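Local atomic coordinates of uncharacterized protein (Mycolicibacterium smegmatis MC2 155, PDB entry 6T84), a protein that is required for MmpL3-dependent transport of trehalose monomycolate to the mycobacterial cell wall, and for growth and cell elongation. Residues K34-S42 and I141-A152; V70-R78 and W162-N173. One frame throughout, in Å; residues are numbered along the deposited sequence. Where two conformers were deposited one is given.

The chain belongs to the N-terminal part of the protein and is built round a nine-stranded antiparallel sheet. Residues 34-42 come first, in the loop between strands 28-29 and 49-50. Strand 71-77 follows and supplies one side of contact 2. The chain then passes through several strands and two helices before it returns as the hairpin 141-152, which closes contact 1. Helix 159-175 comes soon after and closes contact 2. The two loops therefore cross. Strands 71-77 and 148-153 are neighbours in the sheet. Contact 1 lays the 34-42 loop on one face, and contact 2 packs the helix on the other. Thr149 OG1 and Asn173 OD1 join them.

Contact 1: residues K34-S42 and I141-A152. With SO4 (sulfate ion), chain C.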
# COMPACT_ATOMS: atom_id res chain seq x y z
N LYS A 34 13.20 1.47 -5.41
CA LYS A 34 14.20 1.43 -4.37
C LYS A 34 13.77 2.17 -3.12
O LYS A 34 14.39 1.99 -2.07
CB LYS A 34 15.52 2.03 -4.89
CG LYS A 34 16.19 1.18 -5.96
CD LYS A 34 17.53 1.77 -6.39
CE LYS A 34 18.28 0.87 -7.37
NZ LYS A 34 17.58 0.72 -8.67
N ARG A 35 12.70 2.97 -3.18
CA ARG A 35 12.42 3.76 -2.00
C ARG A 35 11.61 3.00 -0.96
O ARG A 35 11.49 3.49 0.17
CB ARG A 35 11.76 5.11 -2.31
CG ARG A 35 10.53 5.06 -3.12
CD ARG A 35 10.01 6.47 -3.33
NE ARG A 35 10.98 7.30 -4.04
CZ ARG A 35 11.47 8.44 -3.56
NH1 ARG A 35 11.06 8.90 -2.39
NH2 ARG A 35 12.37 9.11 -4.28
N TRP A 36 11.10 1.82 -1.31
CA TRP A 36 10.28 1.03 -0.38
C TRP A 36 10.90 -0.34 -0.14
O TRP A 36 11.48 -0.94 -1.05
CB TRP A 36 8.86 0.85 -0.94
CG TRP A 36 8.24 2.17 -1.22
CD1 TRP A 36 7.88 3.12 -0.31
CD2 TRP A 36 7.98 2.71 -2.51
NE1 TRP A 36 7.38 4.22 -0.96
CE2 TRP A 36 7.40 3.99 -2.31
CE3 TRP A 36 8.13 2.23 -3.81
CZ2 TRP A 36 7.02 4.80 -3.37
CZ3 TRP A 36 7.73 3.03 -4.87
CH2 TRP A 36 7.19 4.30 -4.65
N LYS A 37 10.82 -0.81 1.11
CA LYS A 37 11.56 -1.99 1.50
C LYS A 37 10.70 -3.12 2.05
O LYS A 37 11.21 -4.24 2.19
CB LYS A 37 12.60 -1.64 2.59
CG LYS A 37 13.50 -0.45 2.25
CD LYS A 37 14.61 -0.90 1.36
CE LYS A 37 15.72 0.11 1.30
NZ LYS A 37 16.78 -0.39 0.38
N ARG A 38 9.44 -2.86 2.41
CA ARG A 38 8.64 -3.85 3.12
C ARG A 38 7.43 -4.28 2.29
O ARG A 38 7.40 -4.05 1.07
CB ARG A 38 8.24 -3.31 4.50
CG ARG A 38 9.41 -3.00 5.40
CD ARG A 38 8.94 -2.89 6.84
NE ARG A 38 9.97 -2.48 7.76
CZ ARG A 38 10.44 -3.25 8.73
NH1 ARG A 38 9.98 -4.49 8.90
NH2 ARG A 38 11.34 -2.78 9.54
N GLY A 39 6.42 -4.90 2.92
CA GLY A 39 5.27 -5.39 2.17
C GLY A 39 5.72 -6.29 1.05
O GLY A 39 6.61 -7.13 1.22
N VAL A 40 5.16 -6.07 -0.15
CA VAL A 40 5.59 -6.87 -1.30
C VAL A 40 7.00 -6.57 -1.77
O VAL A 40 7.54 -7.36 -2.55
CB VAL A 40 4.66 -6.79 -2.52
CG1 VAL A 40 3.32 -7.29 -2.17
CG2 VAL A 40 4.54 -5.40 -3.04
N MET A 41 7.60 -5.48 -1.31
CA MET A 41 8.94 -5.13 -1.79
C MET A 41 10.02 -6.04 -1.22
O MET A 41 11.08 -6.16 -1.84
CB MET A 41 9.29 -3.68 -1.47
CG MET A 41 8.29 -2.65 -1.85
SD MET A 41 7.84 -2.70 -3.60
CE MET A 41 6.50 -1.52 -3.59
N SER A 42 9.77 -6.71 -0.10
CA SER A 42 10.83 -7.54 0.46
C SER A 42 10.97 -8.88 -0.25
O SER A 42 12.05 -9.47 -0.24
CB SER A 42 10.64 -7.72 1.97
OG SER A 42 9.39 -8.31 2.27
N ILE A 141 -2.42 -6.68 0.67
CA ILE A 141 -1.41 -6.32 1.66
C ILE A 141 -1.41 -4.80 1.71
O ILE A 141 -1.28 -4.14 0.68
CB ILE A 141 -0.01 -6.85 1.30
CG1 ILE A 141 0.03 -8.38 1.16
CG2 ILE A 141 1.00 -6.41 2.36
CD1 ILE A 141 1.36 -8.89 0.62
N MET A 142 -1.59 -4.23 2.91
CA MET A 142 -1.51 -2.79 3.13
C MET A 142 -0.50 -2.57 4.23
O MET A 142 -0.51 -3.28 5.25
CB MET A 142 -2.86 -2.21 3.62
CG MET A 142 -4.00 -2.56 2.68
SD MET A 142 -5.50 -1.74 3.21
CE MET A 142 -6.49 -3.15 3.58
N TRP A 143 0.37 -1.56 4.08
CA TRP A 143 1.40 -1.36 5.09
C TRP A 143 1.91 0.05 4.98
O TRP A 143 1.69 0.72 3.98
CB TRP A 143 2.56 -2.36 4.99
CG TRP A 143 3.54 -2.10 3.84
CD1 TRP A 143 4.80 -1.56 3.98
CD2 TRP A 143 3.38 -2.39 2.43
NE1 TRP A 143 5.42 -1.51 2.74
CE2 TRP A 143 4.58 -1.99 1.78
CE3 TRP A 143 2.34 -2.97 1.65
CZ2 TRP A 143 4.77 -2.15 0.41
CZ3 TRP A 143 2.52 -3.09 0.30
CH2 TRP A 143 3.74 -2.71 -0.31
N ASN A 144 2.59 0.50 6.02
CA ASN A 144 3.30 1.76 5.91
C ASN A 144 4.79 1.58 6.15
O ASN A 144 5.26 0.61 6.76
CB ASN A 144 2.78 2.81 6.86
CG ASN A 144 3.21 2.51 8.29
OD1 ASN A 144 2.69 1.56 8.95
ND2 ASN A 144 4.16 3.30 8.80
N GLU A 145 5.53 2.56 5.61
CA GLU A 145 6.94 2.75 5.91
C GLU A 145 7.06 4.16 6.47
O GLU A 145 6.06 4.78 6.84
CB GLU A 145 7.81 2.46 4.67
CG GLU A 145 7.57 1.01 4.23
CD GLU A 145 8.44 0.48 3.13
OE1 GLU A 145 9.56 0.97 2.96
OE2 GLU A 145 8.02 -0.49 2.46
N GLN A 146 8.28 4.70 6.56
CA GLN A 146 8.41 5.93 7.31
C GLN A 146 7.55 7.06 6.76
O GLN A 146 6.86 7.75 7.51
CB GLN A 146 9.88 6.35 7.36
CG GLN A 146 10.05 7.59 8.25
CD GLN A 146 11.49 7.94 8.50
OE1 GLN A 146 12.33 7.06 8.67
NE2 GLN A 146 11.78 9.24 8.53
N ASN A 147 7.60 7.28 5.44
CA ASN A 147 6.92 8.41 4.82
C ASN A 147 5.88 8.02 3.78
O ASN A 147 5.45 8.88 2.99
CB ASN A 147 8.02 9.26 4.16
CG ASN A 147 8.94 9.86 5.18
OD1 ASN A 147 8.48 10.62 6.01
ND2 ASN A 147 10.24 9.54 5.11
N TRP A 148 5.45 6.75 3.79
CA TRP A 148 4.55 6.27 2.75
C TRP A 148 3.58 5.24 3.34
O TRP A 148 3.94 4.51 4.26
CB TRP A 148 5.36 5.54 1.68
CG TRP A 148 6.26 6.47 0.95
CD1 TRP A 148 7.53 6.80 1.31
CD2 TRP A 148 5.92 7.27 -0.17
NE1 TRP A 148 8.03 7.73 0.46
CE2 TRP A 148 7.07 8.05 -0.48
CE3 TRP A 148 4.77 7.42 -0.94
CZ2 TRP A 148 7.11 8.97 -1.54
CZ3 TRP A 148 4.80 8.29 -2.02
CH2 TRP A 148 5.97 9.07 -2.31
N THR A 149 2.38 5.19 2.81
CA THR A 149 1.41 4.13 3.12
C THR A 149 1.09 3.52 1.76
O THR A 149 0.87 4.25 0.78
CB THR A 149 0.12 4.74 3.73
OG1 THR A 149 0.45 5.43 4.96
CG2 THR A 149 -0.96 3.68 4.03
N LEU A 150 1.06 2.17 1.71
CA LEU A 150 0.98 1.42 0.46
C LEU A 150 -0.09 0.34 0.50
O LEU A 150 -0.38 -0.24 1.57
CB LEU A 150 2.33 0.74 0.17
CG LEU A 150 3.54 1.71 0.07
CD1 LEU A 150 4.26 1.75 1.43
CD2 LEU A 150 4.48 1.30 -1.02
N VAL A 151 -0.64 0.06 -0.67
CA VAL A 151 -1.56 -1.05 -0.88
C VAL A 151 -1.08 -1.86 -2.08
O VAL A 151 -0.78 -1.29 -3.14
CB VAL A 151 -3.00 -0.54 -1.12
CG1 VAL A 151 -3.93 -1.72 -1.59
CG2 VAL A 151 -3.55 0.27 0.12
N ALA A 152 -1.03 -3.18 -1.93
CA ALA A 152 -0.70 -4.09 -3.01
C ALA A 152 -1.94 -4.87 -3.39
O ALA A 152 -2.66 -5.38 -2.50
CB ALA A 152 0.45 -5.03 -2.64
S SO4 C . 11.57 8.67 1.69
O1 SO4 C . 11.19 8.07 2.98
O2 SO4 C . 12.57 9.71 1.93
O3 SO4 C . 12.14 7.65 0.80
O4 SO4 C . 10.51 9.34 1.03
O HOH W 1 9.86 3.79 2.30
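A loop folded over a beta-hairpin forms this contact, and the carboxylate of Glu145, at the turn of the hairpin, grips the loop backbone. Its CG lies beside the backbone N (chi1 -59°) and the chain is extended beyond it, which carries the carboxylate across to the loop. Lys37 N donates to Glu145 OE1 at 2.9 Å, on the lone pair facing the other oxygen. Arg38 N reaches Glu145 OE2 at 2.8 Å from above the carboxylate plane. The same OE2 also accepts a nearly straight bond from Trp143 NE1 (2.8 Å, 173°). OE2 takes this bond on its anti lone pair, and the oxygen lies in the indole plane. These bonds fix the rotation of the carboxylate and help hold the Trp143 ring in place. A water bridges Glu145 OE1 and Arg35 O.

Gly39 CA lies over one face of the Trp143 ring, 3.5 Å from the centroid of the six-membered ring, a CH-pi contact close to the ring normal. Arg38 C lies above the rim on the same face. Val40 extends the apolar patch, with CG1 on Ile141 CD1 and on Ala152 CB.

Trp36 points its edge, through NE1, at the face of Trp148, the planes at 87°, with Trp36 NE1 3.2 Å from Trp148 CG. This is a T-shaped stack. Leu150 CD2 covers one face of Trp36 at 3.9 Å from the five-membered ring centroid, and Arg35 CG covers the other face. Trp148 NE1 and Asn147 ND2 bind a sulfate, probably from the crystallisation liquor.

The guanidinium of Arg38 turns away to a salt bridge with Asp100. Trp36 and Leu150 both rest on Ala75 of strand 71-77. The loop thus lies on one face of the sheet, while Met142 and Val151 point from the other face to helix 159-175.

Contact 2: residues V70-R78 and W162-N173; sequences VATVIALHR and WDEGLRTVRQFN
Ile74 and Leu76 project from strand 71-77 onto helix 162-173 and carry most of the apolar packing. In Ile74 the two branches divide the work. CG1 stands beside the backbone N (chi1 -61°), and the extended chain carries CD1 down to the helix backbone, 3.5 Å from Gly165 C. The methyl lies directly on the main chain of Gly165, which has no side chain. The other branch, Ile74 CG2, touches Val169 CG1 at 3.7 Å and Leu166 CD2 at 4.0 Å. Leu166 meets Ile74 at about a right angle.

Leu76 takes a different rotamer. Its CG lies anti to the backbone N (chi1 176°), and the second torsion then turns CD2 toward the turn holding Arg170 and Asn173. There it lies 3.9 Å from Asn173 CB and also meets the backbone CA of Arg170. Its CB rests against Val169 CG2 at 4.1 Å. Val169 therefore sits between the two strand residues, with CG1 on Ile74 and CG2 on Leu76.

Polar groups mark both ends. Asn173 OD1 lies 3.5 Å from Arg78 CG, with the guanidinium and amide planes steeply inclined to each other. OD1 is hydrogen-bonded to Thr149, and the guanidinium of Arg78 to the carbonyls of Leu176 and Val80. At the other end a water joins Thr72 OG1, at 2.7 Å, to Trp162 NE1. Thr72 OG1 also bonds to Asp66, and the Trp162 ring meets Trp17 edge-to-face.

Strand and helix axes approach to 8.9 Å and run at 42° to each other. Val151 of the neighbouring strand 148-153 also meets Val169, and Trp17 and His21 of helix 10-21 pack against Leu166. This is helix-on-sheet packing, with a helix laid across one face of an antiparallel sheet.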
# COMPACT_ATOMS: atom_id res chain seq x y z
N VAL A 70 3.59 -9.84 -9.92
CA VAL A 70 3.61 -9.85 -8.46
C VAL A 70 2.41 -9.07 -7.94
O VAL A 70 1.55 -9.61 -7.22
CB VAL A 70 4.90 -9.26 -7.88
CG1 VAL A 70 4.76 -9.10 -6.37
CG2 VAL A 70 6.12 -10.12 -8.21
N ALA A 71 2.36 -7.79 -8.30
CA ALA A 71 1.34 -6.93 -7.72
C ALA A 71 1.26 -5.62 -8.49
O ALA A 71 2.24 -5.18 -9.09
CB ALA A 71 1.69 -6.57 -6.27
N THR A 72 0.12 -4.95 -8.35
CA THR A 72 -0.01 -3.53 -8.64
C THR A 72 0.01 -2.83 -7.28
O THR A 72 -0.70 -3.25 -6.36
CB THR A 72 -1.33 -3.24 -9.36
OG1 THR A 72 -1.30 -3.86 -10.68
CG2 THR A 72 -1.64 -1.73 -9.51
N VAL A 73 0.87 -1.84 -7.12
CA VAL A 73 1.07 -1.14 -5.85
C VAL A 73 0.63 0.31 -5.99
O VAL A 73 0.93 0.96 -6.99
CB VAL A 73 2.55 -1.21 -5.42
CG1 VAL A 73 2.76 -0.47 -4.12
CG2 VAL A 73 2.96 -2.69 -5.28
N ILE A 74 -0.01 0.83 -4.95
CA ILE A 74 -0.31 2.25 -4.83
C ILE A 74 0.40 2.74 -3.58
O ILE A 74 0.20 2.17 -2.49
CB ILE A 74 -1.83 2.47 -4.70
CG1 ILE A 74 -2.55 1.93 -5.94
CG2 ILE A 74 -2.16 3.96 -4.45
CD1 ILE A 74 -4.13 1.95 -5.76
N ALA A 75 1.28 3.75 -3.73
CA ALA A 75 2.04 4.32 -2.61
C ALA A 75 1.63 5.77 -2.42
O ALA A 75 1.71 6.56 -3.37
CB ALA A 75 3.54 4.29 -2.87
N LEU A 76 1.19 6.13 -1.21
CA LEU A 76 0.73 7.47 -0.89
C LEU A 76 1.65 8.14 0.13
O LEU A 76 1.97 7.54 1.16
CB LEU A 76 -0.69 7.43 -0.34
CG LEU A 76 -1.31 8.75 0.15
CD1 LEU A 76 -1.49 9.73 -1.02
CD2 LEU A 76 -2.71 8.51 0.86
N HIS A 77 2.10 9.35 -0.17
CA HIS A 77 3.01 10.01 0.75
C HIS A 77 2.34 10.45 2.05
O HIS A 77 1.23 10.99 2.03
CB HIS A 77 3.63 11.23 0.07
CG HIS A 77 4.73 11.85 0.87
ND1 HIS A 77 4.58 13.04 1.57
CD2 HIS A 77 6.02 11.46 1.05
CE1 HIS A 77 5.72 13.34 2.16
NE2 HIS A 77 6.61 12.40 1.87
N ARG A 78 3.02 10.23 3.18
CA ARG A 78 2.50 10.62 4.50
C ARG A 78 3.00 12.01 4.87
O ARG A 78 4.17 12.37 4.65
CB ARG A 78 3.04 9.70 5.59
CG ARG A 78 2.64 8.25 5.52
CD ARG A 78 3.43 7.45 6.58
NE ARG A 78 3.11 7.93 7.93
CZ ARG A 78 2.07 7.46 8.61
NH1 ARG A 78 1.31 6.52 8.06
NH2 ARG A 78 1.80 7.93 9.82
N TRP A 162 -8.47 -0.00 -9.40
CA TRP A 162 -7.47 1.05 -9.14
C TRP A 162 -8.12 2.22 -8.43
O TRP A 162 -7.55 2.73 -7.45
CB TRP A 162 -6.80 1.52 -10.44
CG TRP A 162 -6.20 0.41 -11.26
CD1 TRP A 162 -5.78 -0.82 -10.81
CD2 TRP A 162 -6.03 0.40 -12.69
NE1 TRP A 162 -5.35 -1.58 -11.88
CE2 TRP A 162 -5.51 -0.86 -13.05
CE3 TRP A 162 -6.29 1.35 -13.71
CZ2 TRP A 162 -5.26 -1.23 -14.39
CZ3 TRP A 162 -6.00 1.01 -15.02
CH2 TRP A 162 -5.49 -0.27 -15.36
N ASP A 163 -9.32 2.62 -8.85
CA ASP A 163 -10.02 3.69 -8.13
C ASP A 163 -10.34 3.28 -6.69
O ASP A 163 -10.17 4.07 -5.77
CB ASP A 163 -11.30 4.05 -8.87
CG ASP A 163 -11.08 5.02 -10.01
OD1 ASP A 163 -9.99 5.64 -10.06
OD2 ASP A 163 -12.01 5.20 -10.81
N GLU A 164 -10.82 2.04 -6.47
CA GLU A 164 -11.08 1.65 -5.11
C GLU A 164 -9.78 1.57 -4.31
O GLU A 164 -9.75 1.87 -3.12
CB GLU A 164 -11.78 0.29 -5.12
CG GLU A 164 -12.22 -0.23 -3.73
CD GLU A 164 -13.08 0.74 -2.89
OE1 GLU A 164 -13.79 1.62 -3.44
OE2 GLU A 164 -13.05 0.61 -1.65
N GLY A 165 -8.66 1.25 -4.97
CA GLY A 165 -7.38 1.22 -4.27
C GLY A 165 -6.94 2.59 -3.81
O GLY A 165 -6.35 2.73 -2.72
N LEU A 166 -7.18 3.62 -4.64
CA LEU A 166 -6.89 4.98 -4.18
C LEU A 166 -7.69 5.29 -2.93
O LEU A 166 -7.15 5.85 -1.98
CB LEU A 166 -7.18 6.06 -5.23
CG LEU A 166 -6.39 6.07 -6.53
CD1 LEU A 166 -6.93 7.21 -7.36
CD2 LEU A 166 -4.89 6.21 -6.25
N ARG A 167 -8.98 4.93 -2.91
CA ARG A 167 -9.77 5.20 -1.71
C ARG A 167 -9.27 4.38 -0.53
O ARG A 167 -9.26 4.87 0.61
CB ARG A 167 -11.25 4.92 -1.98
CG ARG A 167 -12.16 5.25 -0.82
CD ARG A 167 -12.05 6.72 -0.45
NE ARG A 167 -12.50 7.57 -1.54
CZ ARG A 167 -12.38 8.90 -1.55
NH1 ARG A 167 -11.82 9.53 -0.53
NH2 ARG A 167 -12.82 9.59 -2.59
N THR A 168 -8.88 3.12 -0.77
CA THR A 168 -8.42 2.26 0.32
C THR A 168 -7.12 2.79 0.93
O THR A 168 -6.98 2.83 2.16
CB THR A 168 -8.26 0.85 -0.23
OG1 THR A 168 -9.56 0.41 -0.69
CG2 THR A 168 -7.82 -0.14 0.92
N VAL A 169 -6.14 3.17 0.09
CA VAL A 169 -4.87 3.63 0.64
C VAL A 169 -5.06 4.92 1.43
O VAL A 169 -4.41 5.12 2.46
CB VAL A 169 -3.74 3.73 -0.42
CG1 VAL A 169 -3.93 4.95 -1.30
CG2 VAL A 169 -2.39 3.80 0.31
N ARG A 170 -5.96 5.80 0.95
CA ARG A 170 -6.27 7.03 1.68
C ARG A 170 -6.89 6.71 3.03
O ARG A 170 -6.52 7.31 4.04
CB ARG A 170 -7.19 7.92 0.84
CG ARG A 170 -6.60 8.37 -0.53
CD ARG A 170 -7.67 9.09 -1.40
NE ARG A 170 -8.02 10.36 -0.78
CZ ARG A 170 -8.86 11.24 -1.33
NH1 ARG A 170 -9.45 10.93 -2.48
NH2 ARG A 170 -9.09 12.40 -0.74
N GLN A 171 -7.82 5.77 3.07
CA GLN A 171 -8.46 5.43 4.33
C GLN A 171 -7.47 4.79 5.29
O GLN A 171 -7.50 5.09 6.49
CB GLN A 171 -9.62 4.46 4.02
CG GLN A 171 -10.82 5.15 3.35
CD GLN A 171 -11.79 4.16 2.67
OE1 GLN A 171 -11.40 3.04 2.33
NE2 GLN A 171 -13.02 4.61 2.40
N PHE A 172 -6.65 3.87 4.81
CA PHE A 172 -5.65 3.25 5.68
C PHE A 172 -4.65 4.28 6.19
O PHE A 172 -4.29 4.28 7.37
CB PHE A 172 -4.98 2.10 4.93
CG PHE A 172 -4.07 1.24 5.78
CD1 PHE A 172 -4.54 0.64 6.95
CD2 PHE A 172 -2.77 0.98 5.39
CE1 PHE A 172 -3.70 -0.19 7.70
CE2 PHE A 172 -1.91 0.19 6.14
CZ PHE A 172 -2.37 -0.41 7.29
N ASN A 173 -4.20 5.17 5.32
CA ASN A 173 -3.30 6.23 5.75
C ASN A 173 -3.92 7.09 6.84
O ASN A 173 -3.26 7.43 7.83
CB ASN A 173 -2.96 7.07 4.50
CG ASN A 173 -1.96 8.13 4.82
OD1 ASN A 173 -0.82 7.84 5.21
ND2 ASN A 173 -2.37 9.37 4.68
O HOH W 2 -3.56 -3.73 -12.21